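Local coordinates for flavin reductase (PDB 5CHO), which probably reduces flavin to supply a partner tryptophan halogenase, as the flavin reductase component of a bacterial two-component system, at residues T122-R126 and P127-R131. Numbering follows the deposited sequence.
Sequences TQFDR and PGWAR
Phe124 and Trp129 meet as a T-shaped (edge-to-face) pair where a 3-10 segment, 122-125, passes through a type I beta turn, Arg126 to Trp129, into the short strand 129-131. The example illustrates how a sharp reversal can be closed by an aromatic pair and, nearer solvent, by a salt bridge. In the packed part the two side chains run in the same direction next to each other, but their ring planes are turned 71° apart. The rim of Phe124 stands on the indole face: CD1 of Phe124 lies 3.6 Å from CE2 of Trp129, and CE1 of Phe124 reaches CZ2 of Trp129 at 3.8 Å. Trp129 sets CG anti to its own carbonyl carbon (chi1 -65°), which turns one face of the indole to the edge of Phe124, while Gln123 CG covers a face of Phe124. Beyond the pair, Pro138 touches both rings, and Ala140, with Val50 and Thr52 of strand 46-53, meets the indole, joining this loop to the main antiparallel sheet of the flavin reductase-like domain. An alanine in place of Trp129 would probably leave the edge of Phe124 without its aromatic face and open a gap between Phe124 and strand 46-53. The turn itself is closed by a weak bond from Trp129 N to Arg126 O, 3.3 Å long.

The solvent side is looser. Asp125 and Arg131 are both exposed; a salt bridge ties them, and NH1 of the same guanidinium is held by Gly136 O. The chain of Arg131 bends at chi2, bringing its guanidinium back toward Phe124 O and the carboxylate of Asp125. There NH2 of Arg131 makes a bent bond to OD1 of Asp125, met on the syn side at 3.2 Å and 33° out of the carboxylate plane.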
loop_
_atom_site.group_PDB
_atom_site.type_symbol
_atom_site.label_atom_id
_atom_site.label_comp_id
_atom_site.label_asym_id
_atom_site.label_seq_id
_atom_site.Cartn_x
_atom_site.Cartn_y
_atom_site.Cartn_z
ATOM N N THR A 122 16.464 -3.717 24.610
ATOM C CA THR A 122 15.839 -3.430 25.895
ATOM C C THR A 122 14.646 -2.479 25.756
ATOM O O THR A 122 13.732 -2.497 26.583
ATOM C CB THR A 122 16.862 -2.811 26.875
ATOM O OG1 THR A 122 18.064 -3.590 26.873
ATOM C CG2 THR A 122 16.293 -2.742 28.290
ATOM N N GLN A 123 14.657 -1.651 24.715
ATOM C CA GLN A 123 13.601 -0.659 24.506
ATOM C C GLN A 123 12.233 -1.301 24.289
ATOM O O GLN A 123 11.200 -0.697 24.579
ATOM C CB GLN A 123 13.944 0.248 23.320
ATOM C CG GLN A 123 13.876 -0.412 21.950
ATOM C CD GLN A 123 14.437 0.481 20.860
ATOM O OE1 GLN A 123 13.750 1.376 20.366
ATOM N NE2 GLN A 123 15.699 0.264 20.500
ATOM N N PHE A 124 12.235 -2.530 23.788
ATOM C CA PHE A 124 11.004 -3.253 23.499
ATOM C C PHE A 124 10.456 -3.937 24.742
ATOM O O PHE A 124 9.448 -4.637 24.675
ATOM C CB PHE A 124 11.261 -4.252 22.373
ATOM C CG PHE A 124 11.810 -3.606 21.137
ATOM C CD1 PHE A 124 11.063 -2.659 20.463
ATOM C CD2 PHE A 124 13.086 -3.897 20.682
ATOM C CE1 PHE A 124 11.559 -2.032 19.338
ATOM C CE2 PHE A 124 13.591 -3.277 19.551
ATOM C CZ PHE A 124 12.824 -2.338 18.881
ATOM N N ASP A 125 11.128 -3.724 25.873
ATOM C CA ASP A 125 10.633 -4.167 27.173
ATOM C C ASP A 125 9.906 -3.042 27.914
ATOM O O ASP A 125 9.313 -3.264 28.970
ATOM C CB ASP A 125 11.792 -4.680 28.029
ATOM C CG ASP A 125 12.487 -5.875 27.411
ATOM O OD1 ASP A 125 11.811 -6.660 26.715
ATOM O OD2 ASP A 125 13.710 -6.029 27.618
ATOM N N ARG A 126 9.951 -1.834 27.358
ATOM C CA ARG A 126 9.284 -0.688 27.971
ATOM C C ARG A 126 7.766 -0.834 27.867
ATOM O O ARG A 126 7.278 -1.663 27.103
ATOM C CB ARG A 126 9.777 0.603 27.317
ATOM C CG ARG A 126 11.250 0.821 27.558
ATOM C CD ARG A 126 11.781 2.091 26.947
ATOM N NE ARG A 126 13.237 2.072 26.998
ATOM C CZ ARG A 126 14.034 2.807 26.231
ATOM N NH1 ARG A 126 13.522 3.641 25.332
ATOM N NH2 ARG A 126 15.349 2.699 26.361
ATOM N N PRO A 127 7.012 -0.025 28.627
ATOM C CA PRO A 127 5.574 -0.317 28.707
ATOM C C PRO A 127 4.740 0.041 27.477
ATOM O O PRO A 127 3.612 -0.440 27.377
ATOM C CB PRO A 127 5.120 0.509 29.914
ATOM C CG PRO A 127 6.107 1.607 30.038
ATOM C CD PRO A 127 7.411 1.068 29.536
ATOM N N GLY A 128 5.266 0.846 26.561
ATOM C CA GLY A 128 4.540 1.176 25.346
ATOM C C GLY A 128 4.438 0.014 24.369
ATOM O O GLY A 128 3.788 0.124 23.327
ATOM N N TRP A 129 5.064 -1.110 24.719
ATOM C CA TRP A 129 5.081 -2.293 23.863
ATOM C C TRP A 129 4.411 -3.494 24.506
ATOM O O TRP A 129 4.554 -3.742 25.703
ATOM C CB TRP A 129 6.511 -2.709 23.508
ATOM C CG TRP A 129 7.287 -1.750 22.668
ATOM C CD1 TRP A 129 8.248 -0.882 23.093
ATOM C CD2 TRP A 129 7.181 -1.570 21.250
ATOM N NE1 TRP A 129 8.749 -0.173 22.030
ATOM C CE2 TRP A 129 8.110 -0.574 20.886
ATOM C CE3 TRP A 129 6.389 -2.151 20.254
ATOM C CZ2 TRP A 129 8.267 -0.146 19.571
ATOM C CZ3 TRP A 129 6.548 -1.726 18.946
ATOM C CH2 TRP A 129 7.480 -0.733 18.615
ATOM N N ALA A 130 3.678 -4.236 23.685
ATOM C CA ALA A 130 3.198 -5.561 24.047
ATOM C C ALA A 130 3.991 -6.564 23.227
ATOM O O ALA A 130 4.645 -6.188 22.257
ATOM C CB ALA A 130 1.712 -5.704 23.779
ATOM N N ARG A 131 3.943 -7.833 23.617
ATOM C CA ARG A 131 4.612 -8.885 22.861
ATOM C C ARG A 131 3.575 -9.827 22.281
ATOM O O ARG A 131 2.714 -10.327 23.003
ATOM C CB ARG A 131 5.588 -9.659 23.741
ATOM C CG ARG A 131 6.775 -8.850 24.222
ATOM C CD ARG A 131 7.759 -8.598 23.098
ATOM N NE ARG A 131 8.995 -8.009 23.602
ATOM C CZ ARG A 131 10.214 -8.324 23.172
ATOM N NH1 ARG A 131 10.388 -9.215 22.202
ATOM N NH2 ARG A 131 11.272 -7.734 23.712
#